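Local coordinates for protein aclacinomycin oxidoreductase (AknOx) (Streptomyces galilaeus, PDB 2IPI) that oxidises the terminal sugar of aclacinomycin antibiotics in two successive oxygen-dependent steps, using a bicovalently attached FAD cofactor, at residues A[68-71]-A[72-76]; A[342-345]-A[346-350]; A[504-508]-A[509-513]. One frame throughout, in Å; residues are numbered along the deposited sequence.

Interaction 1: A[68-71]-A[72-76]; sequences VVDA and VNQAM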
loop_
_atom_site.group_PDB
_atom_site.type_symbol
_atom_site.label_atom_id
_atom_site.label_comp_id
_atom_site.label_asym_id
_atom_site.label_seq_id
_atom_site.Cartn_x
_atom_site.Cartn_y
_atom_site.Cartn_z
ATOM N N VAL A 68 2.750 -0.369 -25.587
ATOM C CA VAL A 68 1.687 0.197 -24.752
ATOM C C VAL A 68 0.984 1.307 -25.537
ATOM O O VAL A 68 -0.250 1.386 -25.512
ATOM C CB VAL A 68 2.183 0.713 -23.405
ATOM C CG1 VAL A 68 0.988 1.220 -22.601
ATOM C CG2 VAL A 68 2.915 -0.347 -22.592
ATOM N N VAL A 69 1.777 2.130 -26.239
ATOM C CA VAL A 69 1.169 3.172 -27.079
ATOM C C VAL A 69 0.175 2.576 -28.055
ATOM O O VAL A 69 -0.954 3.058 -28.207
ATOM C CB VAL A 69 2.230 3.994 -27.825
ATOM C CG1 VAL A 69 1.614 4.813 -28.954
ATOM C CG2 VAL A 69 2.962 4.900 -26.840
ATOM N N ASP A 70 0.554 1.498 -28.728
ATOM C CA ASP A 70 -0.269 0.834 -29.730
ATOM C C ASP A 70 -1.566 0.334 -29.105
ATOM O O ASP A 70 -2.643 0.572 -29.647
ATOM C CB ASP A 70 0.587 -0.251 -30.351
ATOM C CG ASP A 70 -0.073 -1.368 -31.100
ATOM O OD1 ASP A 70 -1.278 -1.236 -31.391
ATOM O OD2 ASP A 70 0.618 -2.373 -31.392
ATOM N N ALA A 71 -1.456 -0.358 -27.980
ATOM C CA ALA A 71 -2.610 -0.931 -27.313
ATOM C C ALA A 71 -3.635 0.129 -26.919
ATOM O O ALA A 71 -4.822 -0.110 -27.157
ATOM C CB ALA A 71 -2.179 -1.700 -26.067
ATOM N N VAL A 72 -3.155 1.220 -26.345
ATOM C CA VAL A 72 -4.035 2.347 -26.013
ATOM C C VAL A 72 -4.756 2.882 -27.240
ATOM O O VAL A 72 -5.967 3.142 -27.308
ATOM C CB VAL A 72 -3.245 3.492 -25.378
ATOM C CG1 VAL A 72 -4.186 4.649 -25.039
ATOM C CG2 VAL A 72 -2.492 3.056 -24.123
ATOM N N ASN A 73 -3.962 3.081 -28.295
ATOM C CA ASN A 73 -4.574 3.640 -29.508
ATOM C C ASN A 73 -5.612 2.664 -30.043
ATOM O O ASN A 73 -6.686 3.079 -30.508
ATOM C CB ASN A 73 -3.526 3.977 -30.559
ATOM C CG ASN A 73 -2.674 5.175 -30.182
ATOM O OD1 ASN A 73 -3.124 6.158 -29.584
ATOM N ND2 ASN A 73 -1.395 5.082 -30.541
ATOM N N GLN A 74 -5.361 1.361 -29.985
ATOM C CA GLN A 74 -6.346 0.404 -30.505
ATOM C C GLN A 74 -7.614 0.362 -29.672
ATOM O O GLN A 74 -8.741 0.205 -30.162
ATOM C CB GLN A 74 -5.700 -0.978 -30.593
ATOM C CG GLN A 74 -4.666 -1.086 -31.720
ATOM C CD GLN A 74 -4.293 -2.536 -32.000
ATOM O OE1 GLN A 74 -5.139 -3.439 -31.951
ATOM N NE2 GLN A 74 -3.016 -2.769 -32.318
ATOM N N ALA A 75 -7.502 0.492 -28.345
ATOM C CA ALA A 75 -8.718 0.475 -27.536
ATOM C C ALA A 75 -9.521 1.756 -27.683
ATOM O O ALA A 75 -10.766 1.769 -27.651
ATOM C CB ALA A 75 -8.389 0.262 -26.058
ATOM N N MET A 76 -8.820 2.888 -27.830
ATOM C CA MET A 76 -9.607 4.120 -27.978
ATOM C C MET A 76 -10.392 4.056 -29.289
ATOM O O MET A 76 -11.572 4.398 -29.329
ATOM C CB MET A 76 -8.720 5.354 -27.919
ATOM C CG MET A 76 -7.912 5.466 -26.614
ATOM S SD MET A 76 -6.971 6.999 -26.512
ATOM C CE MET A 76 -8.333 8.192 -26.649
#
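Asp70 and Gln74 meet one turn apart on helix 65-78. Asp70 OD1 accepts a hydrogen bond from Gln74 NE2. The bond is modelled very short and is bent, with an N-H...O angle of 140°, so its exact length is doubtful. The two side chains run at a slant, and the carboxylate and amide planes are 33° apart. Asp70 carries CG anti to the backbone N (chi1 161°), which leans the carboxylate along the helix to the extended Gln74 chain. Gln74 CG passes 3.3 Å from Asp70 O.

Beside this pair, Val69 and Asn73 lie alongside each other, and Val69 CG1 is 3.4 Å from Asn73 ND2. On the buried side Val68 CG1 packs on Val72 CG2 at 4.2 Å.

The backbone sets this spacing. Val72 N bonds to Val68 O at 3.0 Å and Asn73 N to Val69 O at 3.0 Å. Gln74 N and Ala75 N continue the i to i+4 series, to Asp70 O and Ala71 O.

Further out, Asn73 OD1 accepts a hydrogen bond from Ala191 N, and Gln74 OE1 makes a weak one with Tyr60 OH. Val68 and Val72 face Val183 and Val185 of strand 177-185, while Ala71 lies on Ile104, and Ala75 on Ala102 and Ile82. The helix is the crossover of a beta-alpha-beta unit between parallel strands 58-61 and 82-85, with strand 102-105 between them in the sheet.

If the modelled bond is real, the Gln74 N-H would probably ease the Asp70 charge, while Tyr60 holds the other end of the amide only weakly.

Interaction 2: A[342-345]-A[346-350]; sequences EPWL and RATLA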
loop_
_atom_site.group_PDB
_atom_site.type_symbol
_atom_site.label_atom_id
_atom_site.label_comp_id
_atom_site.label_asym_id
_atom_site.label_seq_id
_atom_site.Cartn_x
_atom_site.Cartn_y
_atom_site.Cartn_z
ATOM N N GLU A 342 17.394 -14.094 10.989
ATOM C CA GLU A 342 17.505 -14.637 9.651
ATOM C C GLU A 342 18.140 -13.649 8.679
ATOM O O GLU A 342 18.176 -12.457 8.936
ATOM C CB GLU A 342 16.093 -15.052 9.190
ATOM C CG GLU A 342 15.670 -16.384 9.785
ATOM C CD GLU A 342 15.927 -17.595 8.917
ATOM O OE1 GLU A 342 17.060 -17.889 8.487
ATOM O OE2 GLU A 342 14.958 -18.346 8.655
ATOM N N PRO A 343 18.654 -14.144 7.568
ATOM C CA PRO A 343 19.220 -13.228 6.573
ATOM C C PRO A 343 18.130 -12.301 6.043
ATOM O O PRO A 343 16.983 -12.719 5.838
ATOM C CB PRO A 343 19.744 -14.153 5.480
ATOM C CG PRO A 343 19.855 -15.498 6.126
ATOM C CD PRO A 343 18.763 -15.548 7.157
ATOM N N TRP A 344 18.512 -11.039 5.840
ATOM C CA TRP A 344 17.535 -10.052 5.390
ATOM C C TRP A 344 16.755 -10.485 4.154
ATOM O O TRP A 344 15.520 -10.348 4.134
ATOM C CB TRP A 344 18.216 -8.688 5.130
ATOM C CG TRP A 344 17.164 -7.693 4.710
ATOM C CD1 TRP A 344 16.288 -6.998 5.488
ATOM C CD2 TRP A 344 16.899 -7.301 3.354
ATOM N NE1 TRP A 344 15.498 -6.196 4.707
ATOM C CE2 TRP A 344 15.849 -6.364 3.390
ATOM C CE3 TRP A 344 17.469 -7.675 2.135
ATOM C CZ2 TRP A 344 15.353 -5.785 2.219
ATOM C CZ3 TRP A 344 16.976 -7.104 0.977
ATOM C CH2 TRP A 344 15.933 -6.177 1.042
ATOM N N LEU A 345 17.382 -10.993 3.101
ATOM C CA LEU A 345 16.586 -11.332 1.919
ATOM C C LEU A 345 15.661 -12.518 2.184
ATOM O O LEU A 345 14.488 -12.529 1.828
ATOM C CB LEU A 345 17.452 -11.624 0.685
ATOM C CG LEU A 345 16.574 -11.873 -0.568
ATOM C CD1 LEU A 345 15.947 -10.556 -1.008
ATOM C CD2 LEU A 345 17.354 -12.507 -1.701
ATOM N N ARG A 346 16.202 -13.538 2.842
ATOM C CA ARG A 346 15.403 -14.725 3.152
ATOM C C ARG A 346 14.160 -14.339 3.935
ATOM O O ARG A 346 13.045 -14.752 3.601
ATOM C CB ARG A 346 16.259 -15.721 3.941
ATOM C CG ARG A 346 15.464 -16.789 4.677
ATOM C CD ARG A 346 16.194 -18.102 4.836
ATOM N NE ARG A 346 15.477 -19.220 4.230
ATOM C CZ ARG A 346 15.668 -20.505 4.464
ATOM N NH1 ARG A 346 16.582 -20.950 5.323
ATOM N NH2 ARG A 346 14.938 -21.417 3.828
ATOM N N ALA A 347 14.352 -13.543 4.980
ATOM C CA ALA A 347 13.233 -13.137 5.827
ATOM C C ALA A 347 12.207 -12.341 5.020
ATOM O O ALA A 347 10.999 -12.531 5.153
ATOM C CB ALA A 347 13.762 -12.348 7.016
ATOM N N THR A 348 12.730 -11.467 4.173
ATOM C CA THR A 348 12.040 -10.589 3.256
ATOM C C THR A 348 11.191 -11.333 2.224
ATOM O O THR A 348 10.142 -10.809 1.826
ATOM C CB THR A 348 13.056 -9.706 2.490
ATOM O OG1 THR A 348 13.848 -8.948 3.416
ATOM C CG2 THR A 348 12.332 -8.703 1.604
ATOM N N LEU A 349 11.616 -12.505 1.786
ATOM C CA LEU A 349 10.989 -13.228 0.687
ATOM C C LEU A 349 10.102 -14.363 1.185
ATOM O O LEU A 349 9.791 -15.315 0.455
ATOM C CB LEU A 349 12.036 -13.811 -0.263
ATOM C CG LEU A 349 12.772 -12.834 -1.182
ATOM C CD1 LEU A 349 13.827 -13.554 -2.000
ATOM C CD2 LEU A 349 11.788 -12.133 -2.101
ATOM N N ALA A 350 9.653 -14.315 2.428
ATOM C CA ALA A 350 8.687 -15.302 2.891
ATOM C C ALA A 350 7.316 -15.088 2.266
ATOM O O ALA A 350 6.666 -14.052 2.439
ATOM C CB ALA A 350 8.554 -15.255 4.408
#
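Leu345 and Leu349 make the apolar part of this contact. Leu349 CD1 comes within 3.5 Å of Leu345 CG and also touches both methyls of Leu345. The two chains slant across one another. Leu345 has CG swung beside its carbonyl carbon (chi1 -176°), whereas Leu349 has CG beside its backbone N, and the isobutyl groups therefore converge. Nearby, Pro343 lies alongside Arg346, with Pro343 CD 4.1 Å from Arg346 CB. Glu342 CB is 4.2 Å from Ala347 CB.

Backbone hydrogen bonds mark out the short helix 344-348. Pro343 stands at the N-cap position, and its O takes a nearly straight bond of 2.9 Å from Ala347 N. Leu349 N gives a weak bond to Leu345 O, just where Leu349 leaves helical geometry.

One polar group meets an aromatic face. Thr348 OG1 lies over the centre of the Trp344 ring. The hydroxyl is modelled too close to Trp344 O, and its exact place is therefore doubtful. The same indole meets the ring of Tyr137 from helix 129-140, and packs on Pro245 and Thr248.

The charged pair is looser. Glu342 OE1 is 4.4 Å from Arg346 NH1, too far for a salt bridge, and the carboxylate and guanidinium planes are 62° apart. Arg346 instead brings its CD methylene 3.8 Å from Glu342 OE1.

The contact starts at Glu342, the last residue of strand 336-342, and runs into helix 344-348, which packs against helix 129-140. That strand is outermost in the seven-stranded antiparallel sheet. Through-space attraction between Glu342 and Arg346 is probably modest, and the turn is probably held mainly by the backbone bonds and apolar contacts.

Interaction 3: A[504-508]-A[509-513]; sequences RWDPR and DVFRH
Asp506 turns its carboxylate onto the backbone of Val510 and Phe511. Val510 N bonds to Asp506 OD1 at 2.8 Å, and Phe511 N bonds to Asp506 OD2 at 3.1 Å. Both donors come from the syn side and sit about 20° out of the carboxylate plane. The first torsion of Asp506 (chi1 -168°) points CG away from its own N, and the group reaches forward across the turn to the residues after it. Its side chain stands at about a right angle to that of Val510. Against Phe511 it slants, with carboxylate and ring planes 47° apart and Asp506 OD1 3.7 Å from Phe511 CD1. Val510 CG1 lies over one face of that ring, toward the rim.

Asp506 to Asp509 form a type I beta turn that follows the end of helix 495-505, in the berberine-like region of the chain. Its closing bond runs from Asp509 N to Asp506 O at 3.1 Å.

Asp506 OD2 and Asp509 OD1 are 4.3 Å apart. Lys502 of the preceding helix forms salt bridges to both, which probably offsets their repulsion. Its NZ also bonds to Phe511 O. On the other branch of Val510, CG2 rests 3.7 Å from Arg508 CB, while the Arg508 guanidinium turns elsewhere, where NE bonds to Ala187 O.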
loop_
_atom_site.group_PDB
_atom_site.type_symbol
_atom_site.label_atom_id
_atom_site.label_comp_id
_atom_site.label_asym_id
_atom_site.label_seq_id
_atom_site.Cartn_x
_atom_site.Cartn_y
_atom_site.Cartn_z
ATOM N N ARG A 504 -4.125 18.222 -17.337
ATOM C CA ARG A 504 -3.051 18.482 -18.289
ATOM C C ARG A 504 -2.619 17.202 -18.995
ATOM O O ARG A 504 -2.425 17.183 -20.214
ATOM C CB ARG A 504 -1.854 19.124 -17.583
ATOM N N TRP A 505 -2.452 16.121 -18.228
ATOM C CA TRP A 505 -1.885 14.933 -18.880
ATOM C C TRP A 505 -2.911 13.890 -19.279
ATOM O O TRP A 505 -2.571 12.977 -20.041
ATOM C CB TRP A 505 -0.800 14.358 -17.948
ATOM C CG TRP A 505 0.556 14.882 -18.324
ATOM C CD1 TRP A 505 1.354 14.395 -19.328
ATOM C CD2 TRP A 505 1.272 15.970 -17.730
ATOM N NE1 TRP A 505 2.511 15.112 -19.387
ATOM C CE2 TRP A 505 2.496 16.087 -18.416
ATOM C CE3 TRP A 505 1.006 16.855 -16.686
ATOM C CZ2 TRP A 505 3.445 17.054 -18.093
ATOM C CZ3 TRP A 505 1.943 17.818 -16.358
ATOM C CH2 TRP A 505 3.152 17.911 -17.061
ATOM N N ASP A 506 -4.149 14.014 -18.817
ATOM C CA ASP A 506 -5.274 13.189 -19.252
ATOM C C ASP A 506 -6.523 14.041 -19.501
ATOM O O ASP A 506 -7.540 13.829 -18.841
ATOM C CB ASP A 506 -5.615 12.104 -18.228
ATOM C CG ASP A 506 -6.560 11.026 -18.710
ATOM O OD1 ASP A 506 -6.697 10.741 -19.919
ATOM O OD2 ASP A 506 -7.212 10.407 -17.837
ATOM N N PRO A 507 -6.480 14.990 -20.429
ATOM C CA PRO A 507 -7.647 15.832 -20.720
ATOM C C PRO A 507 -8.898 15.083 -21.171
ATOM O O PRO A 507 -10.000 15.521 -20.841
ATOM C CB PRO A 507 -7.191 16.718 -21.883
ATOM C CG PRO A 507 -5.829 16.289 -22.269
ATOM C CD PRO A 507 -5.305 15.351 -21.231
ATOM N N ARG A 508 -8.809 14.013 -21.939
ATOM C CA ARG A 508 -9.897 13.192 -22.407
ATOM C C ARG A 508 -10.381 12.190 -21.348
ATOM O O ARG A 508 -11.224 11.359 -21.710
ATOM C CB ARG A 508 -9.485 12.404 -23.649
ATOM C CG ARG A 508 -8.733 13.130 -24.746
ATOM C CD ARG A 508 -9.035 12.521 -26.117
ATOM N NE ARG A 508 -9.345 13.581 -27.075
ATOM C CZ ARG A 508 -10.363 13.580 -27.917
ATOM N NH1 ARG A 508 -10.507 14.625 -28.729
ATOM N NH2 ARG A 508 -11.213 12.571 -27.963
ATOM N N ASP A 509 -9.888 12.215 -20.117
ATOM C CA ASP A 509 -10.361 11.294 -19.066
ATOM C C ASP A 509 -10.344 9.849 -19.539
ATOM O O ASP A 509 -11.326 9.091 -19.512
ATOM C CB ASP A 509 -11.775 11.672 -18.599
ATOM C CG ASP A 509 -12.171 11.075 -17.252
ATOM O OD1 ASP A 509 -11.292 10.741 -16.424
ATOM O OD2 ASP A 509 -13.349 11.216 -16.829
ATOM N N VAL A 510 -9.175 9.414 -20.034
ATOM C CA VAL A 510 -9.080 8.080 -20.613
ATOM C C VAL A 510 -8.873 7.043 -19.513
ATOM O O VAL A 510 -9.338 5.907 -19.655
ATOM C CB VAL A 510 -7.980 8.057 -21.684
ATOM C CG1 VAL A 510 -7.660 6.672 -22.183
ATOM C CG2 VAL A 510 -8.466 8.914 -22.855
ATOM N N PHE A 511 -8.208 7.502 -18.459
ATOM C CA PHE A 511 -7.892 6.696 -17.283
ATOM C C PHE A 511 -8.722 7.108 -16.073
ATOM O O PHE A 511 -8.645 8.196 -15.522
ATOM C CB PHE A 511 -6.388 6.792 -16.965
ATOM C CG PHE A 511 -5.594 6.535 -18.244
ATOM C CD1 PHE A 511 -5.119 7.571 -19.009
ATOM C CD2 PHE A 511 -5.353 5.233 -18.659
ATOM C CE1 PHE A 511 -4.402 7.370 -20.177
ATOM C CE2 PHE A 511 -4.660 5.026 -19.826
ATOM C CZ PHE A 511 -4.189 6.059 -20.602
ATOM N N ARG A 512 -9.584 6.168 -15.681
ATOM C CA ARG A 512 -10.565 6.428 -14.651
ATOM C C ARG A 512 -10.984 5.129 -13.967
ATOM O O ARG A 512 -10.681 4.054 -14.479
ATOM C CB ARG A 512 -11.793 7.117 -15.269
ATOM N N HIS A 513 -11.667 5.259 -12.844
ATOM C CA HIS A 513 -12.248 4.187 -12.047
ATOM C C HIS A 513 -13.029 4.870 -10.912
ATOM O O HIS A 513 -12.961 6.102 -10.870
ATOM C CB HIS A 513 -11.243 3.197 -11.474
ATOM C CG HIS A 513 -10.122 3.808 -10.685
ATOM N ND1 HIS A 513 -8.827 3.853 -11.152
ATOM C CD2 HIS A 513 -10.099 4.420 -9.477
ATOM C CE1 HIS A 513 -8.051 4.456 -10.262
ATOM N NE2 HIS A 513 -8.793 4.806 -9.230
#

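The three contacts come in series along the chain, and each is local. Interactions 1 and 3 are neighbours in space, with centres about 14 Å apart. Met76 CE of helix 65-78 packs on Val510 CG2 at 3.9 Å. This joins the FAD-binding PCMH-type region to the berberine-like C-terminal region. Both lie fairly near the cofactor: the side chain of Val68 is about 8 Å, and that of Phe511 about 7 Å, from the bound FAD. Interaction 2 stands apart, its centre about 40 Å from each of the other centres. It spans the end of strand 336-342, outermost in the seven-stranded sheet within this chain, and helix 344-348. It lies across the chain's centre from interaction 3.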